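Local atomic coordinates of isomaltodextranase (Arthrobacter globiformis, PDB entry 5AWO), a protein that hydrolyses alpha-1,6-glucosidic linkages in dextran-type polysaccharides, releasing successive isomaltose units from the non-reducing ends of the chains. Residues R39-Y44 / N57-N62; A71-D76 / E363-N368; C79-I84 / Y197-F202; M333-A338 / E394-Q399. All coordinates share one frame; numbering follows the deposited sequence.

Contact 1. Residues R39-Y44 / N57-N62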
# COMPACT_ATOMS: atom_id res chain seq x y z
N ARG A 39 -1.52 -2.48 -11.17
CA ARG A 39 -1.75 -1.62 -12.30
C ARG A 39 -3.18 -1.80 -12.72
O ARG A 39 -3.62 -2.92 -12.98
CB ARG A 39 -0.83 -2.02 -13.46
CG ARG A 39 0.62 -1.89 -13.13
CD ARG A 39 1.54 -2.30 -14.27
NE ARG A 39 2.89 -2.53 -13.76
CZ ARG A 39 3.92 -3.02 -14.45
NH1 ARG A 39 3.82 -3.30 -15.76
NH2 ARG A 39 5.05 -3.25 -13.82
N TYR A 40 -3.92 -0.71 -12.87
CA TYR A 40 -5.30 -0.78 -13.28
C TYR A 40 -5.81 0.48 -13.92
O TYR A 40 -5.10 1.51 -13.92
CB TYR A 40 -6.22 -1.26 -12.14
CG TYR A 40 -6.49 -0.33 -10.95
CD1 TYR A 40 -5.57 -0.19 -9.91
CD2 TYR A 40 -7.69 0.36 -10.84
CE1 TYR A 40 -5.88 0.58 -8.79
CE2 TYR A 40 -7.97 1.13 -9.73
CZ TYR A 40 -7.07 1.23 -8.71
OH TYR A 40 -7.39 1.99 -7.59
N TRP A 41 -7.02 0.41 -14.47
CA TRP A 41 -7.77 1.55 -14.95
C TRP A 41 -9.05 1.66 -14.18
O TRP A 41 -9.63 0.63 -13.77
CB TRP A 41 -8.11 1.39 -16.43
CG TRP A 41 -8.94 2.47 -17.02
CD1 TRP A 41 -8.50 3.68 -17.51
CD2 TRP A 41 -10.36 2.47 -17.19
NE1 TRP A 41 -9.55 4.42 -17.95
CE2 TRP A 41 -10.71 3.70 -17.79
CE3 TRP A 41 -11.37 1.53 -16.91
CZ2 TRP A 41 -12.03 4.03 -18.09
CZ3 TRP A 41 -12.68 1.86 -17.23
CH2 TRP A 41 -12.99 3.08 -17.83
N ASN A 42 -9.48 2.88 -13.95
CA ASN A 42 -10.71 3.15 -13.22
C ASN A 42 -11.59 4.15 -13.96
O ASN A 42 -11.08 5.05 -14.60
CB ASN A 42 -10.36 3.65 -11.80
CG ASN A 42 -11.59 3.82 -10.91
OD1 ASN A 42 -12.34 4.76 -11.02
ND2 ASN A 42 -11.76 2.89 -9.93
N ILE A 43 -12.90 3.98 -13.84
CA ILE A 43 -13.89 4.80 -14.53
C ILE A 43 -13.99 6.24 -14.01
O ILE A 43 -14.77 7.01 -14.53
CB ILE A 43 -15.32 4.17 -14.43
CG1 ILE A 43 -15.87 4.23 -13.00
CG2 ILE A 43 -15.33 2.76 -14.99
CD1 ILE A 43 -17.36 3.98 -12.87
N TYR A 44 -13.20 6.62 -13.01
CA TYR A 44 -13.34 7.94 -12.38
C TYR A 44 -13.16 9.10 -13.37
O TYR A 44 -13.80 10.12 -13.21
CB TYR A 44 -12.32 8.06 -11.27
CG TYR A 44 -12.39 9.26 -10.37
CD1 TYR A 44 -13.20 9.26 -9.23
CD2 TYR A 44 -11.60 10.42 -10.62
CE1 TYR A 44 -13.24 10.35 -8.38
CE2 TYR A 44 -11.63 11.49 -9.76
CZ TYR A 44 -12.42 11.45 -8.64
OH TYR A 44 -12.43 12.52 -7.79
N ASN A 57 -21.90 1.36 -22.65
CA ASN A 57 -21.10 1.45 -23.87
C ASN A 57 -19.78 2.18 -23.69
O ASN A 57 -18.77 1.82 -24.33
CB ASN A 57 -21.85 2.11 -25.03
CG ASN A 57 -21.10 1.90 -26.35
OD1 ASN A 57 -20.86 0.77 -26.74
ND2 ASN A 57 -20.67 2.99 -26.98
N GLU A 58 -19.76 3.18 -22.80
CA GLU A 58 -18.50 3.87 -22.49
C GLU A 58 -17.54 2.96 -21.75
O GLU A 58 -16.34 2.96 -22.02
CB GLU A 58 -18.79 5.14 -21.71
CG GLU A 58 -19.34 6.21 -22.63
CD GLU A 58 -18.30 6.61 -23.66
OE1 GLU A 58 -17.42 7.40 -23.32
OE2 GLU A 58 -18.33 6.09 -24.79
N TRP A 59 -18.07 2.15 -20.84
CA TRP A 59 -17.27 1.10 -20.20
C TRP A 59 -16.66 0.15 -21.24
O TRP A 59 -15.47 -0.16 -21.19
CB TRP A 59 -18.17 0.37 -19.21
CG TRP A 59 -17.75 -0.94 -18.63
CD1 TRP A 59 -18.26 -2.18 -18.94
CD2 TRP A 59 -16.82 -1.17 -17.55
NE1 TRP A 59 -17.70 -3.13 -18.16
CE2 TRP A 59 -16.82 -2.55 -17.27
CE3 TRP A 59 -16.00 -0.33 -16.79
CZ2 TRP A 59 -15.99 -3.13 -16.30
CZ3 TRP A 59 -15.19 -0.91 -15.81
CH2 TRP A 59 -15.19 -2.27 -15.57
N LYS A 60 -17.49 -0.30 -22.19
CA LYS A 60 -17.01 -1.22 -23.23
C LYS A 60 -15.90 -0.59 -24.08
O LYS A 60 -14.87 -1.21 -24.32
CB LYS A 60 -18.17 -1.68 -24.13
CG LYS A 60 -17.77 -2.73 -25.15
CD LYS A 60 -18.93 -3.06 -26.08
CE LYS A 60 -18.56 -4.16 -27.07
NZ LYS A 60 -17.44 -3.78 -27.97
N VAL A 61 -16.13 0.64 -24.54
CA VAL A 61 -15.17 1.28 -25.43
C VAL A 61 -13.85 1.52 -24.69
O VAL A 61 -12.77 1.29 -25.23
CB VAL A 61 -15.75 2.54 -26.10
CG1 VAL A 61 -14.73 3.23 -26.97
CG2 VAL A 61 -16.94 2.16 -26.99
N ASN A 62 -13.93 1.93 -23.43
CA ASN A 62 -12.69 2.02 -22.63
C ASN A 62 -11.97 0.70 -22.47
O ASN A 62 -10.74 0.63 -22.63
CB ASN A 62 -12.97 2.63 -21.25
CG ASN A 62 -13.14 4.13 -21.30
OD1 ASN A 62 -14.25 4.68 -21.17
ND2 ASN A 62 -12.05 4.82 -21.54
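The indole of W41 meets residues 57-62 of helix 56-68 through its six-membered ring, running between W59 and N62. CG of W41 lies anti to the backbone N (chi1 177°), which carries the ring off the strand toward the helix. W59 comes up at the edge of that ring, close to its plane, with W41 CZ3 4.0 Å from W59 CE3. On the N62 side, N62 CB packs 3.4 Å from W41 CH2, and the amide plane is tilted only 26° from the indole. I43 adds a second apolar touch on W59: its CG2 branch, beside its own backbone N, reaches the edge of the W59 ring, 3.6 Å from W59 CE3. The polar end of W41 is satisfied elsewhere, NE1 bonding to D347 O. At the end of the strand, N42 OD1 accepts from Y44 N at 2.9 Å and so caps the turn into the next helix. Replacing W41 by alanine would probably open a gap between strand and helix and leave D347 O without its indole donor. In the TIM barrel, strand 39-42 runs parallel between strands 77-79 and 343-345, with helix 56-68 packed outside it; W59 also touches W103 and A78.

Contact 2. Residues A71-D76 / E363-N368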
# COMPACT_ATOMS: atom_id res chain seq x y z
N ALA A 71 -3.22 -2.95 -21.60
CA ALA A 71 -3.17 -4.29 -21.01
C ALA A 71 -1.84 -4.96 -21.26
O ALA A 71 -1.34 -5.67 -20.40
CB ALA A 71 -4.32 -5.15 -21.54
N ASP A 72 -1.23 -4.68 -22.41
CA ASP A 72 0.08 -5.27 -22.72
C ASP A 72 1.21 -4.72 -21.84
O ASP A 72 2.26 -5.36 -21.72
CB ASP A 72 0.43 -5.10 -24.20
CG ASP A 72 -0.51 -5.87 -25.10
OD1 ASP A 72 -0.79 -7.04 -24.77
OD2 ASP A 72 -1.00 -5.29 -26.09
N PHE A 73 0.98 -3.57 -21.18
CA PHE A 73 1.90 -3.00 -20.22
C PHE A 73 1.49 -3.30 -18.78
O PHE A 73 2.01 -2.73 -17.85
CB PHE A 73 1.98 -1.49 -20.43
CG PHE A 73 2.64 -1.13 -21.72
CD1 PHE A 73 4.01 -1.05 -21.78
CD2 PHE A 73 1.90 -0.92 -22.87
CE1 PHE A 73 4.64 -0.77 -22.98
CE2 PHE A 73 2.53 -0.61 -24.06
CZ PHE A 73 3.90 -0.54 -24.11
N GLY A 74 0.59 -4.25 -18.61
CA GLY A 74 0.24 -4.75 -17.29
C GLY A 74 -0.98 -4.10 -16.68
O GLY A 74 -1.40 -4.51 -15.60
N TYR A 75 -1.58 -3.11 -17.35
CA TYR A 75 -2.78 -2.46 -16.80
C TYR A 75 -3.95 -3.34 -17.23
O TYR A 75 -4.68 -3.00 -18.15
CB TYR A 75 -2.93 -1.02 -17.31
CG TYR A 75 -1.79 -0.11 -16.92
CD1 TYR A 75 -0.67 -0.00 -17.72
CD2 TYR A 75 -1.86 0.68 -15.78
CE1 TYR A 75 0.36 0.85 -17.38
CE2 TYR A 75 -0.82 1.53 -15.43
CZ TYR A 75 0.27 1.62 -16.24
OH TYR A 75 1.27 2.48 -15.89
N ASP A 76 -4.13 -4.45 -16.53
CA ASP A 76 -5.07 -5.48 -17.02
C ASP A 76 -6.27 -5.66 -16.15
O ASP A 76 -7.02 -6.59 -16.36
CB ASP A 76 -4.37 -6.80 -17.28
CG ASP A 76 -3.65 -7.32 -16.10
OD1 ASP A 76 -3.93 -6.88 -14.99
OD2 ASP A 76 -2.76 -8.20 -16.28
N GLU A 363 11.05 0.86 -18.27
CA GLU A 363 12.03 0.88 -17.20
C GLU A 363 11.43 1.38 -15.88
O GLU A 363 11.77 0.90 -14.82
CB GLU A 363 13.26 1.71 -17.57
CG GLU A 363 13.93 1.22 -18.84
CD GLU A 363 15.38 1.65 -18.88
OE1 GLU A 363 16.16 1.19 -18.03
OE2 GLU A 363 15.73 2.46 -19.76
N VAL A 364 10.57 2.39 -15.96
CA VAL A 364 9.84 2.89 -14.79
C VAL A 364 8.89 1.81 -14.30
O VAL A 364 8.86 1.51 -13.10
CB VAL A 364 9.14 4.22 -15.12
CG1 VAL A 364 8.23 4.65 -13.98
CG2 VAL A 364 10.17 5.32 -15.40
N LEU A 365 8.17 1.17 -15.22
CA LEU A 365 7.29 0.07 -14.83
C LEU A 365 8.07 -1.07 -14.17
O LEU A 365 7.55 -1.73 -13.25
CB LEU A 365 6.47 -0.47 -16.00
CG LEU A 365 5.39 0.50 -16.53
CD1 LEU A 365 4.80 -0.05 -17.82
CD2 LEU A 365 4.33 0.77 -15.48
N GLN A 366 9.29 -1.32 -14.64
CA GLN A 366 10.04 -2.43 -14.09
C GLN A 366 10.25 -2.25 -12.60
O GLN A 366 10.29 -3.24 -11.87
CB GLN A 366 11.37 -2.60 -14.82
CG GLN A 366 12.04 -3.93 -14.54
CD GLN A 366 11.26 -5.09 -15.11
OE1 GLN A 366 10.88 -5.06 -16.27
NE2 GLN A 366 11.00 -6.11 -14.29
N LEU A 367 10.38 -1.01 -12.11
CA LEU A 367 10.50 -0.77 -10.67
C LEU A 367 9.25 -1.30 -9.93
O LEU A 367 9.34 -1.97 -8.90
CB LEU A 367 10.69 0.70 -10.35
CG LEU A 367 12.03 1.32 -10.74
CD1 LEU A 367 12.02 2.83 -10.56
CD2 LEU A 367 13.20 0.72 -9.96
N ASN A 368 8.09 -1.01 -10.48
CA ASN A 368 6.84 -1.54 -9.95
C ASN A 368 6.76 -3.06 -10.02
O ASN A 368 6.42 -3.71 -9.03
CB ASN A 368 5.63 -0.86 -10.59
CG ASN A 368 4.33 -1.62 -10.37
OD1 ASN A 368 4.06 -2.57 -11.08
ND2 ASN A 368 3.52 -1.20 -9.40
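L365 reaches out from its helix with both methyls, and each finds a different partner in the loop 71-76. CD1 goes to F73, lying 4.1 Å from F73 CB and 3.9 Å from F73 O, so it meets the carbonyl and the root of the side chain, with the near ring atom F73 CD1 only slightly farther off. CD2 goes to Y75, 3.5 Å from Y75 OH at the far end of the phenol. With chi2 of L365 at 171°, CD1 continues the extended chain toward F73 and CD2 branches off toward Y75. There is no hydrogen bond between the segments; the contact is van der Waals packing.

Outside this first shell, polar bonds fix the parts that L365 touches. The phenol of Y75 is held at its tip by a hydrogen bond to Y359 O. F73 O accepts from NH1 of R39, whose NE bonds N368 OD1, so a single guanidinium ties loop to helix. Within the loop, G74 N bonds A71 O at 3.0 Å, and Y75 centres an inverse gamma turn. G74 itself has a positive phi of 96°, at which a beta carbon would press on the carbonyl O of F73.

M333 of helix 326-339 and L343 of strand 343-345 pack on both Y75 and L365. Helix 362-370 thus has the loop leading into barrel strand 77-79 against one part of its surface, while V364 and L367 lie on I462 of strand 460-466 in the antiparallel sheet.

Contact 3. Residues C79-I84 / Y197-F202. With ACT (acetate ion), chain C.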
# COMPACT_ATOMS: atom_id res chain seq x y z
N CYS A 79 -11.52 -1.32 -13.52
CA CYS A 79 -12.18 -1.19 -12.22
C CYS A 79 -13.31 -0.19 -12.24
O CYS A 79 -13.15 0.94 -12.74
CB CYS A 79 -11.15 -0.75 -11.18
SG CYS A 79 -11.67 -0.79 -9.44
N THR A 80 -14.47 -0.57 -11.73
CA THR A 80 -15.55 0.36 -11.55
C THR A 80 -15.28 1.31 -10.38
O THR A 80 -14.26 1.24 -9.71
CB THR A 80 -16.89 -0.39 -11.38
OG1 THR A 80 -16.85 -1.16 -10.16
CG2 THR A 80 -17.15 -1.34 -12.54
N ASP A 81 -16.21 2.23 -10.18
CA ASP A 81 -16.11 3.21 -9.11
C ASP A 81 -17.49 3.50 -8.53
O ASP A 81 -18.35 2.60 -8.50
CB ASP A 81 -15.36 4.46 -9.59
CG ASP A 81 -14.68 5.19 -8.44
OD1 ASP A 81 -13.74 4.63 -7.85
OD2 ASP A 81 -15.17 6.31 -8.14
N GLY A 82 -17.71 4.68 -7.97
CA GLY A 82 -18.93 5.04 -7.31
C GLY A 82 -20.06 5.39 -8.25
O GLY A 82 -20.14 4.85 -9.35
N TRP A 83 -20.94 6.27 -7.79
CA TRP A 83 -22.18 6.58 -8.48
C TRP A 83 -22.99 5.29 -8.62
O TRP A 83 -23.48 4.99 -9.70
CB TRP A 83 -21.94 7.28 -9.83
CG TRP A 83 -21.33 8.62 -9.62
CD1 TRP A 83 -21.98 9.81 -9.52
CD2 TRP A 83 -19.94 8.91 -9.44
NE1 TRP A 83 -21.09 10.84 -9.30
CE2 TRP A 83 -19.83 10.31 -9.25
CE3 TRP A 83 -18.78 8.14 -9.41
CZ2 TRP A 83 -18.61 10.94 -9.01
CZ3 TRP A 83 -17.54 8.79 -9.18
CH2 TRP A 83 -17.48 10.17 -9.00
N ILE A 84 -23.09 4.55 -7.51
CA ILE A 84 -23.78 3.24 -7.47
C ILE A 84 -25.13 3.22 -6.79
O ILE A 84 -25.73 2.14 -6.63
CB ILE A 84 -22.86 2.08 -6.99
CG1 ILE A 84 -22.14 2.36 -5.65
CG2 ILE A 84 -21.84 1.73 -8.06
CD1 ILE A 84 -23.03 2.67 -4.48
N TYR A 197 -9.54 -7.47 -7.05
CA TYR A 197 -9.36 -6.17 -6.44
C TYR A 197 -10.74 -5.62 -6.05
O TYR A 197 -11.58 -5.36 -6.91
CB TYR A 197 -8.72 -5.25 -7.46
CG TYR A 197 -8.29 -3.88 -6.96
CD1 TYR A 197 -7.23 -3.74 -6.10
CD2 TYR A 197 -8.96 -2.74 -7.38
CE1 TYR A 197 -6.80 -2.49 -5.68
CE2 TYR A 197 -8.54 -1.48 -6.96
CZ TYR A 197 -7.47 -1.37 -6.12
OH TYR A 197 -7.04 -0.12 -5.70
N LEU A 198 -10.94 -5.45 -4.74
CA LEU A 198 -12.19 -4.89 -4.21
C LEU A 198 -11.88 -3.55 -3.52
O LEU A 198 -11.08 -3.50 -2.58
CB LEU A 198 -12.85 -5.88 -3.26
CG LEU A 198 -14.17 -5.41 -2.66
CD1 LEU A 198 -15.22 -5.26 -3.74
CD2 LEU A 198 -14.65 -6.35 -1.55
N ARG A 199 -12.53 -2.50 -4.00
CA ARG A 199 -12.26 -1.12 -3.56
C ARG A 199 -13.42 -0.62 -2.71
O ARG A 199 -14.51 -0.43 -3.20
CB ARG A 199 -12.02 -0.22 -4.78
CG ARG A 199 -11.51 1.17 -4.43
CD ARG A 199 -10.87 1.84 -5.64
NE ARG A 199 -10.30 3.17 -5.38
CZ ARG A 199 -9.10 3.39 -4.93
NH1 ARG A 199 -8.30 2.39 -4.56
NH2 ARG A 199 -8.70 4.65 -4.80
N ILE A 200 -13.11 -0.45 -1.41
CA ILE A 200 -14.14 -0.27 -0.38
C ILE A 200 -14.04 1.16 0.15
O ILE A 200 -13.11 1.48 0.90
CB ILE A 200 -13.92 -1.26 0.76
CG1 ILE A 200 -13.90 -2.70 0.22
CG2 ILE A 200 -14.97 -1.04 1.82
CD1 ILE A 200 -13.64 -3.74 1.29
N ASP A 201 -15.03 2.00 -0.19
CA ASP A 201 -14.97 3.44 0.09
C ASP A 201 -15.94 3.83 1.20
O ASP A 201 -16.75 3.02 1.65
CB ASP A 201 -15.34 4.15 -1.23
CG ASP A 201 -14.97 5.65 -1.31
OD1 ASP A 201 -14.40 6.21 -0.36
OD2 ASP A 201 -15.32 6.22 -2.38
N PHE A 202 -15.83 5.09 1.65
CA PHE A 202 -16.73 5.67 2.66
C PHE A 202 -16.64 4.97 4.01
O PHE A 202 -17.56 5.04 4.84
CB PHE A 202 -18.17 5.75 2.12
CG PHE A 202 -18.31 6.78 1.02
CD1 PHE A 202 -18.39 8.13 1.33
CD2 PHE A 202 -18.29 6.42 -0.30
CE1 PHE A 202 -18.49 9.08 0.35
CE2 PHE A 202 -18.38 7.37 -1.31
CZ PHE A 202 -18.47 8.71 -0.98
C ACT C . -22.17 6.40 -4.06
O ACT C . -22.82 7.36 -3.66
OXT ACT C . -22.41 5.91 -5.15
CH3 ACT C . -21.04 5.88 -3.22
O HOH W 1 -12.39 4.96 -5.50
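This contact lies beside the active site, at the strand end that carries D201, the nucleophile by correspondence with a nearly identical enzyme; C79 and D81 meet Y197 and R199 on the strand that leads to it. At the strand 77-79 end is a Cys sulfur-aromatic contact: C79 SG sits in the plane of the Y197 ring at its edge, 3.9 Å from Y197 CD2. Closer to D201, the carboxylate of D81 and the guanidinium of R199 stand beyond salt-bridge range, D81 OD1 being 4.5 Å from R199 NE. One water joins them, donating to D81 OD1 (2.7 Å) and accepting from R199 NE (2.8 Å). The other ends of R199 form salt bridges with D314 and D316, which leaves NE directed at the water. D81 OD2 takes a nearly straight bond from G82 N (3.0 Å, 164°), coming from above the carboxylate plane and helping to fix its rotation. Farther out, an acetate, probably from the crystallisation liquor, accepts at OXT from I84 N (2.8 Å), while its CH3 rests 3.6 Å from F202 CE2.

Y124, from strand 120-124, hydrogen-bonds D201 OD2 and also touches D81 and F202. That strand lies between 77-79 and 197-200 in the parallel barrel sheet, so C79 and Y197 meet across it. Y40 of strand 39-42 hydrogen-bonds the Y197 hydroxyl, and F202 takes the N-cap position of helix 203-208.

Contact 4. Residues M333-A338 / E394-Q399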
# COMPACT_ATOMS: atom_id res chain seq x y z
N MET A 333 3.62 10.26 -12.25
CA MET A 333 3.90 8.83 -12.37
C MET A 333 5.06 8.45 -11.46
O MET A 333 5.01 7.45 -10.73
CB MET A 333 4.23 8.51 -13.81
CG MET A 333 4.52 7.04 -14.09
SD MET A 333 3.04 6.03 -13.83
CE MET A 333 3.64 4.40 -14.31
N ASN A 334 6.11 9.27 -11.42
CA ASN A 334 7.28 8.96 -10.63
C ASN A 334 6.97 8.88 -9.12
O ASN A 334 7.54 8.05 -8.39
CB ASN A 334 8.39 10.00 -10.86
CG ASN A 334 9.07 9.88 -12.21
OD1 ASN A 334 8.99 8.84 -12.88
ND2 ASN A 334 9.74 10.96 -12.62
N LEU A 335 6.07 9.73 -8.64
CA LEU A 335 5.69 9.68 -7.23
C LEU A 335 4.97 8.38 -6.90
O LEU A 335 5.25 7.74 -5.88
CB LEU A 335 4.80 10.88 -6.87
CG LEU A 335 4.33 10.93 -5.40
CD1 LEU A 335 5.48 11.01 -4.40
CD2 LEU A 335 3.36 12.11 -5.19
N MET A 336 4.02 7.99 -7.74
CA MET A 336 3.27 6.75 -7.49
C MET A 336 4.22 5.56 -7.47
O MET A 336 4.14 4.69 -6.58
CB MET A 336 2.16 6.52 -8.54
CG MET A 336 1.14 7.65 -8.67
SD MET A 336 0.27 8.01 -7.13
CE MET A 336 -0.78 9.32 -7.74
N VAL A 337 5.12 5.52 -8.44
CA VAL A 337 6.07 4.41 -8.51
C VAL A 337 7.04 4.43 -7.32
O VAL A 337 7.30 3.39 -6.67
CB VAL A 337 6.84 4.40 -9.85
CG1 VAL A 337 8.00 3.41 -9.84
CG2 VAL A 337 5.88 4.13 -10.97
N ALA A 338 7.58 5.60 -6.98
CA ALA A 338 8.51 5.71 -5.85
C ALA A 338 7.89 5.16 -4.58
O ALA A 338 8.57 4.51 -3.76
CB ALA A 338 8.94 7.15 -5.66
N GLU A 394 10.51 15.16 -0.92
CA GLU A 394 11.06 15.36 -2.24
C GLU A 394 12.20 14.42 -2.62
O GLU A 394 12.72 14.50 -3.71
CB GLU A 394 11.50 16.80 -2.39
CG GLU A 394 10.34 17.78 -2.37
CD GLU A 394 10.84 19.19 -2.44
OE1 GLU A 394 11.57 19.65 -1.52
OE2 GLU A 394 10.49 19.89 -3.44
N ARG A 395 12.61 13.53 -1.71
CA ARG A 395 13.67 12.57 -2.00
C ARG A 395 13.26 11.21 -1.46
O ARG A 395 13.05 11.06 -0.23
CB ARG A 395 14.99 13.02 -1.37
CG ARG A 395 15.51 14.31 -1.97
CD ARG A 395 16.89 14.70 -1.45
NE ARG A 395 16.77 15.12 -0.06
CZ ARG A 395 17.75 15.13 0.83
NH1 ARG A 395 18.99 14.73 0.53
NH2 ARG A 395 17.49 15.57 2.05
N TRP A 396 13.18 10.24 -2.36
CA TRP A 396 12.64 8.90 -2.06
C TRP A 396 13.62 7.82 -2.51
O TRP A 396 14.29 7.97 -3.53
CB TRP A 396 11.33 8.69 -2.83
CG TRP A 396 10.18 9.42 -2.21
CD1 TRP A 396 9.94 10.77 -2.23
CD2 TRP A 396 9.14 8.84 -1.43
NE1 TRP A 396 8.81 11.05 -1.51
CE2 TRP A 396 8.31 9.88 -0.99
CE3 TRP A 396 8.85 7.53 -1.04
CZ2 TRP A 396 7.19 9.65 -0.19
CZ3 TRP A 396 7.75 7.30 -0.25
CH2 TRP A 396 6.93 8.36 0.17
N ALA A 397 13.70 6.74 -1.73
CA ALA A 397 14.47 5.57 -2.17
C ALA A 397 13.87 4.31 -1.60
O ALA A 397 13.31 4.32 -0.50
CB ALA A 397 15.92 5.67 -1.73
N GLY A 398 13.96 3.24 -2.37
CA GLY A 398 13.60 1.93 -1.89
C GLY A 398 14.47 0.89 -2.53
O GLY A 398 15.02 1.09 -3.61
N GLN A 399 14.56 -0.27 -1.86
CA GLN A 399 15.42 -1.35 -2.31
C GLN A 399 14.62 -2.47 -2.85
O GLN A 399 13.58 -2.85 -2.28
CB GLN A 399 16.28 -1.85 -1.16
CG GLN A 399 17.39 -2.77 -1.59
CD GLN A 399 18.43 -2.97 -0.49
OE1 GLN A 399 18.16 -2.81 0.72
NE2 GLN A 399 19.65 -3.29 -0.92
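Here the catalytic barrel is joined to the C-terminal beta domain: L335 and A338 of helix 326-339 receive W396 from strand 395-399. The two backbones approach most closely at A338 and W396, whose CA atoms are 6.4 Å apart, a spacing that the small alanine side chain permits. A338 CB rests 4.0 Å from W396 CB, methyl against methylene. The indole then swings beside its own backbone N (chi1 -76°) and lies across the helix, with W396 CE3 4.1 Å from A338 O. L335 CD1 lies over one face near the rim of the five-membered ring, 4.4 Å from W396 NE1. That nitrogen donates to T393 O, just ahead of residues 394-399. F299 of helix 295-302 touches both L335 and W396, and T300 packs on W396 as well, so the indole is wedged among two barrel helices. Nearby, N334 hydrogen-bonds W440 and S460, and A338 packs on A408 of the neighbouring strand 405-410. A barrel helix seated against an antiparallel sheet in this way is the two-domain layout characteristic of the alpha-galactosidase-like enzymes of glycoside hydrolase family 27.

Overall arrangement
All four contacts are largely buried, but they serve different layers of the fold. Contact 3 faces the catalytic centre and is the polar one, with charges, a water and a bound acetate; contacts 1, 2 and 4 rest on apolar packing. Contacts 1 and 3 share the parallel barrel sheet, linked where W41 O meets C79 N. R39, at the start of contact 1's strand, is the residue that joins contacts 1 and 2. Contact 2 touches contact 4 where Y75, L365, V364 and L367 pack on M333 and V337 of helix 326-339. Contacts 3 and 4 do not touch, their centres about 26 Å apart: one belongs to the active site, the other to the domain boundary.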